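PDB 7A1I: BILBO1_N domain-containing protein from Trypanosoma brucei equiperdum, which is of unknown function but carries a ubiquitin-like domain related to that of the flagellar pocket collar protein BILBO1, consistent with a role in protein interactions. Local coordinates for residues A[23-27]-A[28-32]; A[39-42]-A[43-47]; A[72-76]-A[77-81]; A[88-91]-A[92-95]. All blocks are in the same frame, centred on the assembly; numbering follows the deposited sequence.

Interaction 1 (A[23-27]-A[28-32]); sequences FLFDA and AGPSV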
# COMPACT_ATOMS: atom_id res chain seq x y z
N PHE A 23 -2.53 2.02 -8.23
CA PHE A 23 -2.85 3.39 -8.57
C PHE A 23 -2.02 3.82 -9.78
O PHE A 23 -0.82 3.53 -9.85
CB PHE A 23 -2.59 4.35 -7.40
CG PHE A 23 -3.47 4.09 -6.22
CD1 PHE A 23 -2.99 3.40 -5.11
CD2 PHE A 23 -4.78 4.55 -6.21
CE1 PHE A 23 -3.82 3.15 -4.02
CE2 PHE A 23 -5.62 4.29 -5.13
CZ PHE A 23 -5.14 3.60 -4.03
N LEU A 24 -2.67 4.49 -10.73
CA LEU A 24 -2.04 4.98 -11.95
C LEU A 24 -1.94 6.50 -11.88
O LEU A 24 -2.94 7.18 -11.67
CB LEU A 24 -2.84 4.57 -13.19
CG LEU A 24 -2.75 3.09 -13.56
CD1 LEU A 24 -4.10 2.61 -14.07
CD2 LEU A 24 -1.67 2.88 -14.60
N PHE A 25 -0.73 7.02 -12.07
CA PHE A 25 -0.49 8.46 -12.04
C PHE A 25 0.08 8.91 -13.38
O PHE A 25 0.50 8.10 -14.21
CB PHE A 25 0.46 8.85 -10.91
CG PHE A 25 -0.02 8.46 -9.56
CD1 PHE A 25 -0.74 9.35 -8.77
CD2 PHE A 25 0.22 7.17 -9.07
CE1 PHE A 25 -1.20 8.98 -7.52
CE2 PHE A 25 -0.23 6.79 -7.81
CZ PHE A 25 -0.94 7.69 -7.04
N ASP A 26 0.09 10.23 -13.56
CA ASP A 26 0.71 10.83 -14.74
C ASP A 26 2.20 10.50 -14.79
O ASP A 26 2.80 10.06 -13.81
CB ASP A 26 0.53 12.35 -14.74
CG ASP A 26 -0.92 12.78 -14.56
OD1 ASP A 26 -1.30 13.15 -13.42
OD2 ASP A 26 -1.69 12.74 -15.54
N ALA A 27 2.81 10.73 -15.96
CA ALA A 27 4.22 10.42 -16.15
C ALA A 27 5.11 11.07 -15.10
O ALA A 27 6.21 10.56 -14.84
CB ALA A 27 4.67 10.85 -17.55
N ALA A 28 4.66 12.16 -14.48
CA ALA A 28 5.44 12.76 -13.40
C ALA A 28 5.43 11.87 -12.16
O ALA A 28 6.49 11.51 -11.64
CB ALA A 28 4.89 14.16 -13.07
N GLY A 29 4.24 11.50 -11.68
CA GLY A 29 4.14 10.58 -10.58
C GLY A 29 3.55 11.20 -9.33
O GLY A 29 3.25 12.39 -9.27
N PRO A 30 3.35 10.38 -8.31
CA PRO A 30 2.84 10.89 -7.04
C PRO A 30 3.97 11.30 -6.11
O PRO A 30 5.12 10.89 -6.25
CB PRO A 30 2.08 9.68 -6.47
CG PRO A 30 2.82 8.51 -7.00
CD PRO A 30 3.49 8.92 -8.29
N SER A 31 3.60 12.11 -5.13
CA SER A 31 4.44 12.38 -3.98
C SER A 31 4.02 11.41 -2.89
O SER A 31 2.92 10.84 -2.92
CB SER A 31 4.30 13.83 -3.50
OG SER A 31 3.06 13.96 -2.81
N VAL A 32 4.92 11.18 -1.94
CA VAL A 32 4.62 10.17 -0.94
C VAL A 32 3.36 10.55 -0.16
O VAL A 32 2.48 9.72 0.06
CB VAL A 32 5.81 9.96 0.01
CG1 VAL A 32 5.41 8.96 1.07
CG2 VAL A 32 7.03 9.49 -0.76
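Ala-28 and Gly-29 turn the chain back over the end of strand 17-25, so that Pro-30 comes to rest on the ring of Phe-25. The N of Ala-28 lies 2.9 Å from Asp-26 O, but the angle is too poor for a hydrogen bond, and the N of Gly-29 meets the same oxygen just as badly. Gly-29 supplies the unusual backbone shape, with phi at 114° and psi near 176°. At these angles a CB would be jammed against the preceding carbonyl O and crowded by Pro-30 CD, which calls for glycine. Its CA lies 4.1 Å from Phe-25 CB. Pro-30 then carries the main contact. Its CB stands over the middle of the Phe-25 ring, 3.5 Å from the centroid and 12° off the ring normal, a well-formed CH-pi interaction. Pro-30 CG lies over the CD2-CE2 half of the same face, 3.6 Å from Phe-25 CD2, while CD lies 3.8 Å from Phe-25 CG. Phe-25 can offer this face because its CG is turned anti to its carbonyl carbon, alongside the backbone N. Ser-31 points the other way and serves as N-cap, its OG making a weak hydrogen bond to Arg-34 N. Val-32 opens the helix, and its N is hydrogen-bonded to Thr-77 OG1. The turn thus joins strand 17-25, whose Phe-25 pairs with Ile-6 of strand 6-14, to helix 32-50: Phe-25 also touches Tyr-38 of that helix, and Pro-30 packs on Ile-8 of strand 6-14.

Interaction 2 (A[39-42]-A[43-47]); sequences STTA and FNNYF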
# COMPACT_ATOMS: atom_id res chain seq x y z
N SER A 39 -4.20 6.19 -0.50
CA SER A 39 -4.25 4.86 0.09
C SER A 39 -5.16 4.82 1.31
O SER A 39 -5.89 3.85 1.51
CB SER A 39 -2.83 4.42 0.49
OG SER A 39 -2.00 4.29 -0.64
N THR A 40 -5.10 5.85 2.15
CA THR A 40 -5.93 5.88 3.35
C THR A 40 -7.41 5.96 2.98
O THR A 40 -8.24 5.22 3.54
CB THR A 40 -5.50 7.03 4.24
OG1 THR A 40 -4.19 6.76 4.76
CG2 THR A 40 -6.50 7.26 5.37
N THR A 41 -7.75 6.81 2.00
CA THR A 41 -9.13 6.88 1.54
C THR A 41 -9.59 5.53 0.98
O THR A 41 -10.69 5.04 1.31
CB THR A 41 -9.29 7.96 0.47
OG1 THR A 41 -8.91 9.22 1.01
CG2 THR A 41 -10.75 8.04 0.02
N ALA A 42 -8.76 4.92 0.12
CA ALA A 42 -9.12 3.69 -0.57
C ALA A 42 -9.30 2.53 0.40
O ALA A 42 -10.24 1.74 0.27
CB ALA A 42 -8.08 3.33 -1.62
N PHE A 43 -8.41 2.41 1.38
CA PHE A 43 -8.52 1.28 2.30
C PHE A 43 -9.61 1.50 3.34
O PHE A 43 -10.22 0.53 3.79
CB PHE A 43 -7.18 1.00 2.99
CG PHE A 43 -6.20 0.29 2.11
CD1 PHE A 43 -4.92 0.81 1.93
CD2 PHE A 43 -6.55 -0.88 1.46
CE1 PHE A 43 -4.01 0.16 1.12
CE2 PHE A 43 -5.65 -1.53 0.65
CZ PHE A 43 -4.37 -1.01 0.47
N ASN A 44 -9.89 2.75 3.72
CA ASN A 44 -11.07 2.95 4.55
C ASN A 44 -12.34 2.53 3.81
O ASN A 44 -13.21 1.87 4.39
CB ASN A 44 -11.15 4.39 5.02
CG ASN A 44 -10.42 4.61 6.33
OD1 ASN A 44 -10.87 4.17 7.37
ND2 ASN A 44 -9.28 5.32 6.27
N ASN A 45 -12.45 2.88 2.52
CA ASN A 45 -13.62 2.42 1.76
C ASN A 45 -13.62 0.91 1.59
O ASN A 45 -14.68 0.27 1.59
CB ASN A 45 -13.67 3.11 0.40
CG ASN A 45 -14.23 4.52 0.48
OD1 ASN A 45 -15.03 4.82 1.36
ND2 ASN A 45 -13.78 5.39 -0.42
N TYR A 46 -12.44 0.31 1.42
CA TYR A 46 -12.37 -1.14 1.32
C TYR A 46 -12.86 -1.81 2.60
O TYR A 46 -13.76 -2.66 2.57
CB TYR A 46 -10.94 -1.57 0.98
CG TYR A 46 -10.81 -3.07 0.77
CD1 TYR A 46 -10.33 -3.89 1.79
CD2 TYR A 46 -11.17 -3.66 -0.43
CE1 TYR A 46 -10.23 -5.28 1.61
CE2 TYR A 46 -11.06 -5.03 -0.62
CZ TYR A 46 -10.58 -5.83 0.40
OH TYR A 46 -10.47 -7.19 0.20
N PHE A 47 -12.34 -1.36 3.75
CA PHE A 47 -12.81 -1.85 5.05
C PHE A 47 -14.32 -1.72 5.18
O PHE A 47 -14.98 -2.64 5.68
CB PHE A 47 -12.14 -1.10 6.21
CG PHE A 47 -10.75 -1.60 6.57
CD1 PHE A 47 -10.01 -2.36 5.68
CD2 PHE A 47 -10.22 -1.31 7.83
CE1 PHE A 47 -8.73 -2.82 6.04
CE2 PHE A 47 -8.94 -1.75 8.19
CZ PHE A 47 -8.19 -2.50 7.29
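Asn-44 folds back along helix 32-50 onto Thr-40, one turn earlier, and its atoms can be followed outward. CB lies 3.4 Å from Thr-40 O and a little farther from Thr-41 O. CG stays near Thr-40 O, 3.6 Å away, and ND2 closes on it with a 2.9 Å hydrogen bond to Thr-40 O. That bond is bent, 147° at the hydrogen, and ND2 stands 47° out of the carbonyl plane rather than on a lone pair. The backbone N of Asn-44 reaches the same oxygen from the opposite face at 3.0 Å, so Thr-40 O is held by two donors of one residue. ND2 also rests 3.5 Å from Thr-40 CG2, the methyl that the first torsion sets anti to the Thr-40 backbone N. At the other end of the amide, OD1 accepts a bond from Phe-56 N, tying the helix to the loop that follows it. Thr-41 and Asn-45 repeat the side-by-side pairing more loosely, and Asn-45 ND2 turns to Leu-109 O and Ser-111 O in the C-terminal tail. The threonine hydroxyls bond back to Leu-36 O and Asn-37 O. Phe-43 comes off another side, its CD1 3.2 Å from Ser-39 O. The side of the helix that carries Phe-43 and Ala-42 lies on the sheet: Phe-43 packs on Val-10 and Thr-12 of strand 6-14 and on Leu-21 of strand 17-25, where Ala-42 also sits, as expected for the helix of a ubiquitin-like fold.

Interaction 3 (A[72-76]-A[77-81]); sequences DRLER and TTQLL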
# COMPACT_ATOMS: atom_id res chain seq x y z
N ASP A 72 12.59 -1.04 2.19
CA ASP A 72 13.17 0.20 2.69
C ASP A 72 12.09 1.10 3.30
O ASP A 72 10.95 1.10 2.86
CB ASP A 72 13.88 0.96 1.56
CG ASP A 72 15.01 0.14 0.93
OD1 ASP A 72 15.53 -0.78 1.59
OD2 ASP A 72 15.38 0.46 -0.22
N ARG A 73 12.47 1.88 4.30
CA ARG A 73 11.54 2.88 4.82
C ARG A 73 11.16 3.87 3.72
O ARG A 73 12.01 4.33 2.96
CB ARG A 73 12.16 3.63 6.00
CG ARG A 73 11.14 3.97 7.08
CD ARG A 73 11.75 4.80 8.19
NE ARG A 73 13.00 4.24 8.71
CZ ARG A 73 13.07 3.39 9.73
NH1 ARG A 73 11.96 2.98 10.33
NH2 ARG A 73 14.26 2.94 10.13
N LEU A 74 9.86 4.18 3.61
CA LEU A 74 9.36 5.09 2.57
C LEU A 74 9.33 6.51 3.13
O LEU A 74 8.47 6.84 3.95
CB LEU A 74 7.97 4.67 2.08
CG LEU A 74 7.40 5.55 0.96
CD1 LEU A 74 8.36 5.65 -0.24
CD2 LEU A 74 6.03 5.05 0.51
N GLU A 75 10.26 7.35 2.67
CA GLU A 75 10.45 8.69 3.21
C GLU A 75 10.50 9.77 2.13
O GLU A 75 10.14 10.92 2.39
CB GLU A 75 11.74 8.75 4.04
CG GLU A 75 11.74 7.91 5.32
CD GLU A 75 13.00 8.11 6.15
OE1 GLU A 75 14.00 7.40 5.91
OE2 GLU A 75 13.00 8.99 7.04
N ARG A 76 10.97 9.43 0.93
CA ARG A 76 11.18 10.41 -0.13
C ARG A 76 10.46 10.00 -1.40
O ARG A 76 10.36 8.81 -1.73
CB ARG A 76 12.69 10.63 -0.45
CG ARG A 76 13.53 11.15 0.70
CD ARG A 76 12.88 12.35 1.39
NE ARG A 76 12.66 13.49 0.50
CZ ARG A 76 13.53 14.48 0.31
NH1 ARG A 76 14.71 14.48 0.92
NH2 ARG A 76 13.22 15.47 -0.52
N THR A 77 9.99 11.01 -2.13
CA THR A 77 9.25 10.77 -3.37
C THR A 77 10.13 10.11 -4.43
O THR A 77 9.63 9.36 -5.27
CB THR A 77 8.66 12.10 -3.86
OG1 THR A 77 7.62 12.50 -2.95
CG2 THR A 77 8.06 11.97 -5.26
N THR A 78 11.46 10.35 -4.39
CA THR A 78 12.35 9.69 -5.34
C THR A 78 12.35 8.17 -5.19
O THR A 78 12.80 7.47 -6.11
CB THR A 78 13.80 10.19 -5.18
OG1 THR A 78 14.20 10.12 -3.81
CG2 THR A 78 13.94 11.62 -5.68
N GLN A 79 11.81 7.64 -4.10
CA GLN A 79 11.69 6.19 -3.96
C GLN A 79 10.52 5.62 -4.75
O GLN A 79 10.42 4.39 -4.86
CB GLN A 79 11.54 5.82 -2.49
CG GLN A 79 12.78 6.05 -1.63
CD GLN A 79 12.48 5.78 -0.17
OE1 GLN A 79 11.96 6.65 0.54
NE2 GLN A 79 12.79 4.55 0.29
N LEU A 80 9.62 6.45 -5.26
CA LEU A 80 8.42 5.95 -5.93
C LEU A 80 8.71 5.85 -7.42
O LEU A 80 8.41 6.77 -8.20
CB LEU A 80 7.22 6.83 -5.61
CG LEU A 80 6.85 6.72 -4.13
CD1 LEU A 80 5.62 7.56 -3.77
CD2 LEU A 80 6.64 5.25 -3.73
N LEU A 81 9.28 4.72 -7.82
CA LEU A 81 9.54 4.39 -9.21
C LEU A 81 8.36 3.63 -9.81
O LEU A 81 7.45 3.19 -9.11
CB LEU A 81 10.81 3.55 -9.33
CG LEU A 81 12.05 4.00 -8.54
CD1 LEU A 81 13.22 3.05 -8.76
CD2 LEU A 81 12.43 5.43 -8.87
O HOH W 1 13.84 2.67 -1.54
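The flat amide of Gln-79 is clasped along its edges by the backbone of residues 73-76, while Leu-74 CD1 lies on one face, 3.8 Å from Gln-79 OE1. On the nitrogen edge, NE2 gives a hydrogen bond to Arg-73 O at 2.8 Å, with the acceptor in the amide plane, and another to a water that also binds Asp-72 OD2. On the oxygen edge, OE1 accepts two nearly straight bonds: 2.8 Å from Glu-75 N, at 175° at the hydrogen, and 3.0 Å from Arg-76 N, whose donor lies in the carbonyl plane. One side-chain amide thus satisfies three backbone groups, Arg-73 O, Glu-75 N and Arg-76 N, where the chain leaves strand 70-73. With bonds at both ends the amide is fixed in rotation. The chain from CG onward is extended (chi2 174°), which carries the amide back to residues 73-76. The short 3-10 turn 77-79 brings it into position, closed by Gln-79 N bonding Arg-76 O at 3.0 Å. Just beyond, Leu-80 centres an inverse gamma turn and sends its CD2 to within 3.9 Å of Leu-74 CD1. These two leucines face the interior, touching Val-86 of strand 84-89, while Leu-74 also packs on Ala-61 and Val-63 of strand 60-65. Asp-72 OD2 also bonds Asn-65 of strand 60-65, the neighbour of the edge strand 70-73, while the two leucines lie against Val-32 at the start of helix 32-50.

Interaction 4 (A[88-91]-A[92-95]); sequences LFQP and DTLD. With NA (sodium ion), chain E.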
# COMPACT_ATOMS: atom_id res chain seq x y z
N LEU A 88 1.89 -0.76 3.76
CA LEU A 88 1.48 0.13 4.84
C LEU A 88 1.23 -0.66 6.11
O LEU A 88 0.44 -1.62 6.11
CB LEU A 88 0.23 0.92 4.45
CG LEU A 88 0.37 1.73 3.16
CD1 LEU A 88 -0.92 2.49 2.83
CD2 LEU A 88 1.57 2.68 3.24
N PHE A 89 1.96 -0.32 7.17
CA PHE A 89 1.70 -0.86 8.49
C PHE A 89 0.60 -0.04 9.17
O PHE A 89 0.44 1.15 8.90
CB PHE A 89 2.97 -0.85 9.34
CG PHE A 89 4.03 -1.77 8.84
CD1 PHE A 89 3.87 -3.15 8.96
CD2 PHE A 89 5.18 -1.28 8.22
CE1 PHE A 89 4.84 -4.02 8.49
CE2 PHE A 89 6.16 -2.14 7.76
CZ PHE A 89 5.98 -3.53 7.89
N GLN A 90 -0.17 -0.71 10.03
CA GLN A 90 -1.24 -0.06 10.77
C GLN A 90 -1.01 -0.16 12.27
O GLN A 90 -0.35 -1.08 12.75
CB GLN A 90 -2.60 -0.69 10.44
CG GLN A 90 -2.98 -0.71 8.98
CD GLN A 90 -4.19 -1.60 8.74
OE1 GLN A 90 -5.25 -1.36 9.31
NE2 GLN A 90 -4.03 -2.64 7.93
N PRO A 91 -1.58 0.76 13.05
CA PRO A 91 -1.61 0.57 14.50
C PRO A 91 -2.66 -0.48 14.88
O PRO A 91 -3.57 -0.79 14.11
CB PRO A 91 -2.00 1.95 15.02
CG PRO A 91 -2.85 2.52 13.92
CD PRO A 91 -2.23 2.02 12.64
N ASP A 92 -2.50 -1.04 16.09
CA ASP A 92 -3.44 -2.01 16.65
C ASP A 92 -3.64 -3.23 15.73
O ASP A 92 -4.74 -3.77 15.63
CB ASP A 92 -4.80 -1.35 16.96
CG ASP A 92 -4.73 -0.38 18.13
OD1 ASP A 92 -4.34 -0.81 19.23
OD2 ASP A 92 -5.03 0.83 17.93
N THR A 93 -2.57 -3.68 15.09
CA THR A 93 -2.67 -4.70 14.05
C THR A 93 -1.57 -5.74 14.22
O THR A 93 -0.39 -5.38 14.32
CB THR A 93 -2.61 -4.05 12.65
OG1 THR A 93 -3.78 -3.27 12.42
CG2 THR A 93 -2.50 -5.11 11.55
N LEU A 94 -1.96 -7.01 14.30
CA LEU A 94 -1.02 -8.13 14.20
C LEU A 94 -0.69 -8.35 12.74
O LEU A 94 -1.57 -8.69 11.94
CB LEU A 94 -1.60 -9.39 14.83
CG LEU A 94 -0.66 -10.61 14.86
CD1 LEU A 94 0.60 -10.37 15.70
CD2 LEU A 94 -1.42 -11.84 15.38
N ASP A 95 0.55 -8.06 12.35
CA ASP A 95 0.95 -8.09 10.95
C ASP A 95 1.88 -9.29 10.75
O ASP A 95 3.07 -9.25 11.09
CB ASP A 95 1.57 -6.75 10.57
CG ASP A 95 1.32 -6.39 9.12
OD1 ASP A 95 1.47 -7.27 8.25
OD2 ASP A 95 0.90 -5.24 8.86
NA NA E . 2.51 -1.31 13.53
O HOH W 2 -0.88 -3.77 7.49
O HOH W 3 0.54 -3.42 10.47
O HOH W 4 -6.34 -3.48 10.82
O HOH W 5 3.99 -0.02 12.57
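Asp-95 OD2, which lies 3.6 Å from Phe-89 CD1, is approached by two waters that tie the loop back to its own strand. One water sits 2.7 Å from OD2 and 2.9 Å from Leu-88 O. The other takes the N-H of Gln-90, 2.8 Å from its N, and probably donates to OD2. The carboxylate plane is turned 70° from the Phe-89 ring. Its other oxygen, OD1, forms a salt bridge with Lys-18 and a hydrogen bond with Tyr-87 OH. Nearer the bend, Thr-93 OG1 lies 3.0 Å from Pro-91 O and 3.5 Å from Gln-90 CB, and a third water links it to Gln-90 OE1, which that water reaches at 2.8 Å. Gln-90 holds its amide there on an extended chain, with NE2 bonded to Asp-13 O. Asp-92 makes the reversal with left-handed backbone angles, phi 56°. A sodium ion lies 3.0 Å from Gln-90 O, a long contact, with one closer water ligand. Taken together, the loop is held to its strand both directly, through Tyr-87, and through ordered waters, and the lysine, tyrosine and water partners would favour an ionised Asp-95.

The four contacts follow one another in series along one ubiquitin-like domain. Interaction 1 is the turn from strand 17-25 into helix 32-50, interaction 2 the middle of that helix, interaction 3 the loop leaving strand 70-73, and interaction 4 the loop leaving strand 84-89. Interactions 1 and 3 are neighbours, their centres about 12 Å apart, and meet where the helix begins. Interactions 1 and 2 touch through Phe-23 and Ala-42, and interactions 2 and 4 through Leu-88 on Ser-39, with centres about 14 Å apart. Interactions 1 and 4 lie on opposite sides of the chain centre, with centres about 25 Å apart. The helix and the mixed sheet thus link three loop contacts around one compact core.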